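Local coordinates for galactose-binding like protein (Bacteroides thetaiotaomicron, PDB 7M1A), which probably binds carbohydrate as part of a SusE-like lipoprotein, this chain being its C-terminal, calcium-bearing, galactose-binding-like domain, at residues H81-M86 and N117-G122; I156-N161 and Y166-T171; C96-N101 and W106-K111. All coordinates share one frame; numbering follows the deposited sequence.

Contact 1: residues H81-M86 and N117-G122; sequences HFYNDM and NVKPSG. With EDO (1,2-ethanediol), chain E; EDO (1,2-ethanediol), chain C.
Lys119 NZ sits among four oxygens, two of them waters that carry it across to Tyr83. It donates to water 3, and water 3 donates in turn to Tyr83 O. The first of these bonds, from Lys119 NZ to the oxygen of water 3, is 2.8 Å long. Water 4, which accepts from Lys119 NZ, probably makes a second, less certain bridge to Tyr83 O. The carbonyls of Ser123 and Ile127 complete the set, so through water the ammonium group joins the 81-86 loop to its own loop. The Lys119 chain gets there by way of the Tyr83 ring. Its CG lies anti to the backbone N (chi1 -173°) and the rest is extended, which lays CG over one ring face and runs CD and CE on past Tyr83 CB. CG stands 3.9 Å from the centroid of the Tyr83 ring, 15° off the normal, a CH-pi contact. Pro120 CD closes on the phenol end, 3.5 Å from Tyr83 OH. The contact joins two loops of a beta-sandwich. Residues 81-86 lead from strand 70-74 of one sheet to strand 88-96 of the other, and residues 117-122 lead from strand 110-116 to helix 130-138. Tyr83 is the third residue of a type II turn and has a positive phi, and its CB points toward the second loop. The Asn117 amide is nearly parallel to the ring, with planes 9° apart, and its OD1 comes within 3.3 Å of Tyr83 CD1. Water 1 links Tyr83 N to Asn117 OD1, at 2.9 Å from Tyr83 N. Water 2 links Tyr83 OH to Asn117 ND2, at 2.8 Å from Tyr83 OH. Tyr83 OH also bonds to Asp132 O of the helix, while Asn117 is held from outside by Trp162 and Asp140.

Contact 2: residues I156-N161 and Y166-T171; sequences IKCLKN and YNICFT. With CA (calcium ion), chain F.
Residues 156-161 turn a corner at Leu159, where Leu159 and Lys160 form a classic beta bulge facing Arg90, and the loop 166-168 packs against this corner before it becomes strand 169-170. The side chains of Cys158 and Ile168 make the apolar part. Cys158 CB lies 3.8 Å from Ile168 CB. Ile168 CG1 is anti to the backbone N (chi1 -175°), which sends CD1 onward to Ile156, where it meets CG2 at 4.3 Å. Tyr166 approaches from the other end of the loop. Its ring presents an edge to the backbone, and CD1 is 3.4 Å from Leu159 O. Asn161 supplies the one hydrogen bond between the segments. Its ND2 donates to Asn167 O over 2.8 Å with an N-H...O angle of 153°. The donor stands above the carbonyl plane, 42° out of it. The same amide also bonds to Ser163 N through OD1 and to Asn165 OD1 through ND2, so it braces the short link between the segments. At the far end, Thr171 O binds the calcium ion at 2.3 Å. Water 5, Tyr28 O, Asn31 OD1, Arg33 O and Glu172 OE1 are the other ligands. Thr171 OG1 is turned to Val43 O instead. The contact joins the end of strand 151-158 and its corner to the loop leading into strand 169-176 of the smaller sheet, largely buried near the centre of the domain. Its chemistry implies a small apolar patch flanked by main-chain carbonyls, with the Asn161 amide linking the segments, Thr47 and Gly50 holding Asn167, and the metal met by a main-chain oxygen.

Contact 3: residues C96-N101 and W106-K111; sequences CATEPN and WDQWVK
Strands 88-96 and 110-116 are antiparallel neighbours in the larger sheet of the sandwich, and this contact closes the loop that joins them. Gln108 reaches across it from a type I turn. Its amide bonds to the backbone on both sides of Pro100. NE2 donates to Glu99 O over 3.0 Å at 163°, from above the carbonyl plane. OE1 accepts from Asn101 N over 2.9 Å at 161°. Water 6 takes a further N-H of NE2 and also accepts from Thr98 N. Next to this, Cys96 SG sits over a face of Trp109, 3.6 Å from the centroid of its six-membered ring. The Cys96 sulfur is placed between the backbone N and the carbonyl carbon (chi1 62°), which aims it at the indole. Pro100 CB touches Trp109 CZ2 at 3.7 Å. Water 7 joins Trp109 NE1 to Asn101 O. With an alanine in place of Gln108, Glu99 O and Asn101 N would probably lose these partners and residues 99-101 would be less firmly held. Glu99 OE2 makes a salt bridge to Arg9 of the second subunit, so this end of the loop meets that subunit at Glu99. The Gln108 amide offers an N-H and a C=O much as a peptide group does, so a side chain supplies the cross-links where regular strand pairing has ended, with the sulfur-aromatic contact beside it.

All three contacts lie in one beta-sandwich domain. Along the chain, contact 3 is nested inside the loop closed by contact 1, and contact 2 comes after both. Contacts 1 and 2 are neighbours, with centres 13 Å apart. They touch where Met86 O probably bonds to Cys169 N, at the start of strand 169-176, which leads on to the calcium site. Contact 3 is about 30 Å from contact 1, between centres, on the opposite side of the chain's centre. Contacts 2 and 3 both reach the larger antiparallel sheet, with centres 20 Å apart. Contacts 1 and 2 thus form one continuous region leading to the calcium site, and contact 3 lies at the far end of the domain, where Glu99 meets the second subunit.

Contact 1: residues H81-M86 and N117-G122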
loop_
_atom_site.group_PDB
_atom_site.type_symbol
_atom_site.label_atom_id
_atom_site.label_comp_id
_atom_site.label_asym_id
_atom_site.label_seq_id
_atom_site.Cartn_x
_atom_site.Cartn_y
_atom_site.Cartn_z
ATOM N N HIS A 81 -3.484 -8.037 23.445
ATOM C CA HIS A 81 -3.760 -6.757 22.806
ATOM C C HIS A 81 -4.906 -5.986 23.456
ATOM O O HIS A 81 -5.026 -4.801 23.216
ATOM C CB HIS A 81 -3.956 -6.929 21.294
ATOM C CG HIS A 81 -2.727 -7.425 20.627
ATOM N ND1 HIS A 81 -2.562 -8.739 20.428
ATOM C CD2 HIS A 81 -1.686 -6.787 20.003
ATOM C CE1 HIS A 81 -1.421 -8.952 19.768
ATOM N NE2 HIS A 81 -0.850 -7.775 19.486
ATOM N N PHE A 82 -5.783 -6.605 24.249
ATOM C CA PHE A 82 -6.899 -5.857 24.818
ATOM C C PHE A 82 -6.369 -4.855 25.859
ATOM O O PHE A 82 -5.789 -5.259 26.887
ATOM C CB PHE A 82 -7.901 -6.800 25.498
ATOM C CG PHE A 82 -8.718 -7.687 24.595
ATOM C CD1 PHE A 82 -9.055 -7.290 23.318
ATOM C CD2 PHE A 82 -9.208 -8.910 25.038
ATOM C CE1 PHE A 82 -9.894 -8.057 22.515
ATOM C CE2 PHE A 82 -10.036 -9.698 24.235
ATOM C CZ PHE A 82 -10.357 -9.293 22.943
ATOM N N TYR A 83 -6.530 -3.547 25.599
ATOM C CA TYR A 83 -6.049 -2.509 26.500
ATOM C C TYR A 83 -4.583 -2.752 26.882
ATOM O O TYR A 83 -4.176 -2.613 28.071
ATOM C CB TYR A 83 -6.916 -2.459 27.774
ATOM C CG TYR A 83 -8.379 -2.596 27.484
ATOM C CD1 TYR A 83 -9.152 -1.519 27.036
ATOM C CD2 TYR A 83 -9.002 -3.831 27.620
ATOM C CE1 TYR A 83 -10.518 -1.667 26.747
ATOM C CE2 TYR A 83 -10.357 -3.991 27.319
ATOM C CZ TYR A 83 -11.109 -2.928 26.880
ATOM O OH TYR A 83 -12.429 -3.034 26.629
ATOM N N ASN A 84 -3.779 -3.144 25.863
ATOM C CA ASN A 84 -2.408 -3.550 26.150
ATOM C C ASN A 84 -1.635 -3.407 24.830
ATOM O O ASN A 84 -2.181 -3.087 23.766
ATOM C CB ASN A 84 -2.422 -5.004 26.679
ATOM C CG ASN A 84 -1.280 -5.289 27.649
ATOM O OD1 ASN A 84 -0.213 -4.677 27.555
ATOM N ND2 ASN A 84 -1.519 -6.194 28.596
ATOM N N ASP A 85 -0.339 -3.714 24.863
ATOM C CA ASP A 85 0.477 -3.817 23.662
ATOM C C ASP A 85 0.441 -2.441 22.949
ATOM O O ASP A 85 0.407 -1.399 23.621
ATOM C CB ASP A 85 0.071 -5.048 22.824
ATOM C CG ASP A 85 1.193 -5.497 21.895
ATOM O OD1 ASP A 85 1.317 -4.983 20.742
ATOM O OD2 ASP A 85 1.985 -6.324 22.324
HETATM N N MSE A 86 0.459 -2.439 21.607
HETATM C CA MSE A 86 0.464 -1.182 20.875
HETATM C C MSE A 86 -0.970 -0.821 20.445
HETATM O O MSE A 86 -1.176 -0.003 19.526
HETATM C CB MSE A 86 1.405 -1.179 19.673
HETATM C CG MSE A 86 2.808 -1.655 19.977
HETATM SE SE MSE A 86 3.714 -0.708 21.430
HETATM C CE MSE A 86 4.158 -2.253 22.540
ATOM N N ASN A 117 -10.229 4.862 23.569
ATOM C CA ASN A 117 -10.594 3.493 23.928
ATOM C C ASN A 117 -10.604 3.441 25.466
ATOM O O ASN A 117 -9.535 3.539 26.121
ATOM C CB ASN A 117 -9.525 2.530 23.410
ATOM C CG ASN A 117 -9.767 1.099 23.840
ATOM O OD1 ASN A 117 -8.889 0.463 24.392
ATOM N ND2 ASN A 117 -10.966 0.599 23.583
ATOM N N VAL A 118 -11.791 3.370 26.083
ATOM C CA VAL A 118 -11.957 3.354 27.547
ATOM C C VAL A 118 -12.071 1.917 28.001
ATOM O O VAL A 118 -12.805 1.097 27.402
ATOM C CB VAL A 118 -13.206 4.152 27.942
ATOM C CG1 VAL A 118 -13.471 4.013 29.437
ATOM C CG2 VAL A 118 -13.138 5.608 27.525
ATOM N N LYS A 119 -11.257 1.621 29.024
ATOM C CA LYS A 119 -11.316 0.307 29.648
ATOM C C LYS A 119 -12.405 0.308 30.731
ATOM O O LYS A 119 -12.253 0.990 31.752
ATOM C CB LYS A 119 -9.947 0.002 30.269
ATOM C CG LYS A 119 -9.803 -1.408 30.817
ATOM C CD LYS A 119 -8.404 -1.718 31.375
ATOM C CE LYS A 119 -8.091 -3.186 31.547
ATOM N NZ LYS A 119 -6.714 -3.443 32.060
ATOM N N PRO A 120 -13.531 -0.399 30.529
ATOM C CA PRO A 120 -14.678 -0.323 31.453
ATOM C C PRO A 120 -14.305 -0.492 32.928
ATOM O O PRO A 120 -14.726 0.301 33.769
ATOM C CB PRO A 120 -15.579 -1.491 30.975
ATOM C CG PRO A 120 -15.313 -1.500 29.437
ATOM C CD PRO A 120 -13.816 -1.322 29.402
ATOM N N SER A 121 -13.443 -1.457 33.238
ATOM C CA SER A 121 -13.134 -1.750 34.635
ATOM C C SER A 121 -12.083 -0.778 35.198
ATOM O O SER A 121 -11.898 -0.702 36.410
ATOM C CB SER A 121 -12.628 -3.161 34.753
ATOM O OG SER A 121 -11.295 -3.262 34.233
ATOM N N GLY A 122 -11.346 -0.066 34.342
ATOM C CA GLY A 122 -10.271 0.786 34.838
ATOM C C GLY A 122 -9.126 0.008 35.482
ATOM O O GLY A 122 -8.321 0.606 36.208
HETATM C C1 EDO E . 4.493 -5.708 20.074
HETATM O O1 EDO E . 3.227 -5.756 19.466
HETATM C C2 EDO E . 4.696 -6.875 21.016
HETATM O O2 EDO E . 4.178 -7.917 20.281
HETATM C C1 EDO C . 1.546 -9.655 17.080
HETATM O O1 EDO C . 0.243 -9.204 16.817
HETATM C C2 EDO C . 2.189 -8.389 17.274
HETATM O O2 EDO C . 1.673 -7.702 18.386
HETATM O O HOH W 1 -7.919 -2.021 23.579
HETATM O O HOH W 2 -12.540 -1.921 24.059
HETATM O O HOH W 3 -4.934 -1.752 30.683
HETATM O O HOH W 4 -4.913 -4.785 29.987
#

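Contact 2: residues I156-N161 and Y166-T171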
loop_
_atom_site.group_PDB
_atom_site.type_symbol
_atom_site.label_atom_id
_atom_site.label_comp_id
_atom_site.label_asym_id
_atom_site.label_seq_id
_atom_site.Cartn_x
_atom_site.Cartn_y
_atom_site.Cartn_z
ATOM N N ILE A 156 -5.573 8.233 10.100
ATOM C CA ILE A 156 -5.661 7.908 11.532
ATOM C C ILE A 156 -4.340 8.306 12.187
ATOM O O ILE A 156 -3.257 8.071 11.655
ATOM C CB ILE A 156 -6.029 6.440 11.737
ATOM C CG1 ILE A 156 -7.524 6.273 11.325
ATOM C CG2 ILE A 156 -5.817 5.983 13.186
ATOM C CD1 ILE A 156 -8.038 4.853 11.347
ATOM N N LYS A 157 -4.456 9.081 13.297
ATOM C CA LYS A 157 -3.308 9.518 14.094
ATOM C C LYS A 157 -3.385 8.869 15.490
ATOM O O LYS A 157 -4.385 9.030 16.179
ATOM C CB LYS A 157 -3.335 11.046 14.161
ATOM C CG LYS A 157 -2.204 11.694 14.970
ATOM C CD LYS A 157 -2.443 13.253 15.194
ATOM C CE LYS A 157 -1.166 13.875 15.708
ATOM N NZ LYS A 157 -1.260 15.346 15.902
ATOM N N CYS A 158 -2.307 8.166 15.901
ATOM C CA CYS A 158 -2.276 7.526 17.216
ATOM C C CYS A 158 -1.547 8.444 18.197
ATOM O O CYS A 158 -0.303 8.530 18.168
ATOM C CB CYS A 158 -1.604 6.155 17.125
ATOM S SG CYS A 158 -1.890 5.338 18.719
ATOM N N LEU A 159 -2.321 9.158 19.050
ATOM C CA LEU A 159 -1.699 10.039 20.034
ATOM C C LEU A 159 -1.038 9.256 21.168
ATOM O O LEU A 159 -0.013 9.678 21.695
ATOM C CB LEU A 159 -2.727 10.962 20.656
ATOM C CG LEU A 159 -3.529 11.826 19.699
ATOM C CD1 LEU A 159 -4.664 12.558 20.446
ATOM C CD2 LEU A 159 -2.635 12.851 19.013
ATOM N N LYS A 160 -1.633 8.121 21.572
ATOM C CA LYS A 160 -1.088 7.314 22.656
ATOM C C LYS A 160 -1.677 5.931 22.569
ATOM O O LYS A 160 -2.911 5.817 22.372
ATOM C CB LYS A 160 -1.370 7.966 24.037
ATOM C CG LYS A 160 -0.669 7.370 25.264
ATOM C CD LYS A 160 -1.164 8.037 26.569
ATOM C CE LYS A 160 -0.455 9.354 26.861
ATOM N NZ LYS A 160 0.984 9.323 26.469
ATOM N N ASN A 161 -0.819 4.927 22.730
ATOM C CA ASN A 161 -1.342 3.575 22.813
ATOM C C ASN A 161 -1.320 3.071 24.257
ATOM O O ASN A 161 -0.980 3.797 25.179
ATOM C CB ASN A 161 -0.582 2.589 21.910
ATOM C CG ASN A 161 0.894 2.496 22.224
ATOM O OD1 ASN A 161 1.305 2.575 23.413
ATOM N ND2 ASN A 161 1.730 2.351 21.211
ATOM N N TYR A 166 3.692 5.959 20.753
ATOM C CA TYR A 166 3.018 6.491 19.565
ATOM C C TYR A 166 2.679 5.379 18.549
ATOM O O TYR A 166 2.002 5.683 17.572
ATOM C CB TYR A 166 3.890 7.542 18.858
ATOM C CG TYR A 166 4.066 8.835 19.596
ATOM C CD1 TYR A 166 2.998 9.517 20.164
ATOM C CD2 TYR A 166 5.345 9.300 19.884
ATOM C CE1 TYR A 166 3.169 10.737 20.854
ATOM C CE2 TYR A 166 5.534 10.487 20.587
ATOM C CZ TYR A 166 4.448 11.190 21.100
ATOM O OH TYR A 166 4.626 12.374 21.765
ATOM N N ASN A 167 3.158 4.125 18.763
ATOM C CA ASN A 167 2.872 3.033 17.841
ATOM C C ASN A 167 1.385 2.715 17.810
ATOM O O ASN A 167 0.645 3.015 18.724
ATOM C CB ASN A 167 3.792 1.845 18.165
ATOM C CG ASN A 167 5.207 2.160 17.742
ATOM O OD1 ASN A 167 5.491 2.237 16.528
ATOM N ND2 ASN A 167 6.113 2.319 18.694
ATOM N N ILE A 168 0.986 1.993 16.768
ATOM C CA ILE A 168 -0.383 1.508 16.729
ATOM C C ILE A 168 -0.453 0.131 16.059
ATOM O O ILE A 168 0.204 -0.136 15.046
ATOM C CB ILE A 168 -1.343 2.530 16.038
ATOM C CG1 ILE A 168 -2.813 2.091 16.086
ATOM C CG2 ILE A 168 -0.871 2.817 14.604
ATOM C CD1 ILE A 168 -3.782 3.148 15.638
ATOM N N CYS A 169 -1.327 -0.754 16.585
ATOM C CA CYS A 169 -1.706 -1.974 15.879
ATOM C C CYS A 169 -3.216 -2.192 16.156
ATOM O O CYS A 169 -3.712 -1.893 17.242
ATOM C CB CYS A 169 -0.878 -3.172 16.364
ATOM S SG CYS A 169 -1.024 -3.619 18.113
ATOM N N PHE A 170 -3.912 -2.805 15.208
ATOM C CA PHE A 170 -5.317 -3.146 15.365
ATOM C C PHE A 170 -5.729 -4.066 14.210
ATOM O O PHE A 170 -4.922 -4.237 13.253
ATOM C CB PHE A 170 -6.269 -1.949 15.503
ATOM C CG PHE A 170 -6.389 -1.106 14.277
ATOM C CD1 PHE A 170 -5.366 -0.179 13.956
ATOM C CD2 PHE A 170 -7.494 -1.174 13.457
ATOM C CE1 PHE A 170 -5.479 0.660 12.841
ATOM C CE2 PHE A 170 -7.598 -0.332 12.322
ATOM C CZ PHE A 170 -6.571 0.546 12.026
ATOM N N THR A 171 -6.948 -4.670 14.283
ATOM C CA THR A 171 -7.330 -5.697 13.326
ATOM C C THR A 171 -8.334 -5.213 12.267
ATOM O O THR A 171 -8.320 -5.816 11.144
ATOM C CB THR A 171 -7.852 -6.973 14.004
ATOM O OG1 THR A 171 -8.164 -7.945 12.998
ATOM C CG2 THR A 171 -9.125 -6.762 14.818
HETATM CA CA CA F . -9.205 -7.269 9.597
HETATM O O HOH W 5 -8.037 -9.256 10.052
#

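Contact 3: residues C96-N101 and W106-K111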
loop_
_atom_site.group_PDB
_atom_site.type_symbol
_atom_site.label_atom_id
_atom_site.label_comp_id
_atom_site.label_asym_id
_atom_site.label_seq_id
_atom_site.Cartn_x
_atom_site.Cartn_y
_atom_site.Cartn_z
ATOM N N CYS A 96 -10.450 14.261 4.211
ATOM C CA CYS A 96 -10.566 15.347 3.240
ATOM C C CYS A 96 -11.293 14.830 2.010
ATOM O O CYS A 96 -11.527 13.651 1.857
ATOM C CB CYS A 96 -9.221 15.997 2.894
ATOM S SG CYS A 96 -8.027 14.868 2.109
ATOM N N ALA A 97 -11.668 15.768 1.120
ATOM C CA ALA A 97 -12.489 15.478 -0.020
ATOM C C ALA A 97 -11.719 15.422 -1.323
ATOM O O ALA A 97 -12.277 14.894 -2.300
ATOM C CB ALA A 97 -13.642 16.465 -0.204
ATOM N N THR A 98 -10.557 16.074 -1.381
ATOM C CA THR A 98 -9.847 16.111 -2.674
ATOM C C THR A 98 -8.452 15.482 -2.484
ATOM O O THR A 98 -7.965 15.276 -1.350
ATOM C CB THR A 98 -9.730 17.540 -3.231
ATOM O OG1 THR A 98 -8.864 18.392 -2.487
ATOM C CG2 THR A 98 -11.073 18.239 -3.458
ATOM N N GLU A 99 -7.785 15.184 -3.633
ATOM C CA GLU A 99 -6.582 14.399 -3.577
ATOM C C GLU A 99 -5.627 14.869 -2.493
ATOM O O GLU A 99 -5.178 16.058 -2.478
ATOM C CB GLU A 99 -5.851 14.598 -4.914
ATOM C CG GLU A 99 -4.753 13.578 -5.117
ATOM C CD GLU A 99 -5.262 12.122 -5.193
ATOM O OE1 GLU A 99 -6.152 11.857 -6.034
ATOM O OE2 GLU A 99 -4.779 11.299 -4.419
ATOM N N PRO A 100 -5.223 13.987 -1.574
ATOM C CA PRO A 100 -4.209 14.349 -0.585
ATOM C C PRO A 100 -2.870 14.801 -1.156
ATOM O O PRO A 100 -2.322 14.142 -2.124
ATOM C CB PRO A 100 -3.989 13.098 0.283
ATOM C CG PRO A 100 -5.368 12.434 0.130
ATOM C CD PRO A 100 -5.787 12.633 -1.333
ATOM N N ASN A 101 -2.293 15.870 -0.620
ATOM C CA ASN A 101 -0.985 16.268 -1.111
ATOM C C ASN A 101 -0.021 15.203 -0.678
ATOM O O ASN A 101 0.033 14.813 0.495
ATOM C CB ASN A 101 -0.580 17.611 -0.502
ATOM C CG ASN A 101 0.633 18.166 -1.244
ATOM O OD1 ASN A 101 1.708 17.571 -1.168
ATOM N ND2 ASN A 101 0.620 19.389 -1.764
ATOM N N TRP A 106 -0.745 18.365 7.008
ATOM C CA TRP A 106 -2.104 18.350 7.570
ATOM C C TRP A 106 -3.024 19.459 7.019
ATOM O O TRP A 106 -4.215 19.536 7.331
ATOM C CB TRP A 106 -2.033 18.408 9.093
ATOM C CG TRP A 106 -1.528 17.153 9.718
ATOM C CD1 TRP A 106 -0.248 16.855 10.145
ATOM C CD2 TRP A 106 -2.272 15.944 9.855
ATOM N NE1 TRP A 106 -0.196 15.558 10.629
ATOM C CE2 TRP A 106 -1.434 15.004 10.494
ATOM C CE3 TRP A 106 -3.611 15.650 9.648
ATOM C CZ2 TRP A 106 -1.886 13.739 10.844
ATOM C CZ3 TRP A 106 -4.057 14.388 10.018
ATOM C CH2 TRP A 106 -3.210 13.468 10.608
ATOM N N ASP A 107 -2.463 20.409 6.288
ATOM C CA ASP A 107 -3.181 21.606 5.946
ATOM C C ASP A 107 -4.585 21.354 5.408
ATOM O O ASP A 107 -5.496 22.137 5.723
ATOM C CB ASP A 107 -2.373 22.477 4.957
ATOM C CG ASP A 107 -1.163 23.151 5.599
ATOM O OD1 ASP A 107 -1.090 23.263 6.849
ATOM O OD2 ASP A 107 -0.338 23.663 4.832
ATOM N N GLN A 108 -4.769 20.418 4.434
ATOM C CA GLN A 108 -6.037 20.274 3.769
ATOM C C GLN A 108 -7.041 19.438 4.614
ATOM O O GLN A 108 -8.185 19.241 4.157
ATOM C CB GLN A 108 -5.939 19.644 2.370
ATOM C CG GLN A 108 -5.722 18.146 2.386
ATOM C CD GLN A 108 -5.073 17.698 1.093
ATOM O OE1 GLN A 108 -3.855 17.685 1.006
ATOM N NE2 GLN A 108 -5.913 17.373 0.106
ATOM N N TRP A 109 -6.598 18.770 5.718
ATOM C CA TRP A 109 -7.387 17.703 6.447
ATOM C C TRP A 109 -8.229 18.375 7.534
ATOM O O TRP A 109 -7.803 19.367 8.164
ATOM C CB TRP A 109 -6.371 16.716 7.027
ATOM C CG TRP A 109 -5.615 15.954 5.977
ATOM C CD1 TRP A 109 -4.446 16.317 5.405
ATOM C CD2 TRP A 109 -5.993 14.685 5.469
ATOM N NE1 TRP A 109 -4.085 15.338 4.476
ATOM C CE2 TRP A 109 -5.004 14.303 4.533
ATOM C CE3 TRP A 109 -7.109 13.840 5.729
ATOM C CZ2 TRP A 109 -5.065 13.088 3.852
ATOM C CZ3 TRP A 109 -7.146 12.636 5.055
ATOM C CH2 TRP A 109 -6.155 12.288 4.109
ATOM N N VAL A 110 -9.369 17.713 7.833
ATOM C CA VAL A 110 -10.235 18.141 8.881
ATOM C C VAL A 110 -10.383 16.995 9.874
ATOM O O VAL A 110 -10.468 15.822 9.523
ATOM C CB VAL A 110 -11.579 18.604 8.271
ATOM C CG1 VAL A 110 -12.625 18.950 9.320
ATOM C CG2 VAL A 110 -11.337 19.892 7.472
ATOM N N LYS A 111 -10.401 17.328 11.165
ATOM C CA LYS A 111 -10.481 16.299 12.208
ATOM C C LYS A 111 -11.957 15.922 12.397
ATOM O O LYS A 111 -12.790 16.776 12.650
ATOM C CB LYS A 111 -9.889 16.760 13.546
ATOM C CG LYS A 111 -9.903 15.630 14.601
ATOM C CD LYS A 111 -9.116 15.972 15.864
ATOM C CE LYS A 111 -9.712 17.139 16.620
ATOM N NZ LYS A 111 -8.995 17.304 17.885
HETATM O O HOH W 6 -8.899 18.000 0.224
HETATM O O HOH W 7 -1.574 15.538 2.843
#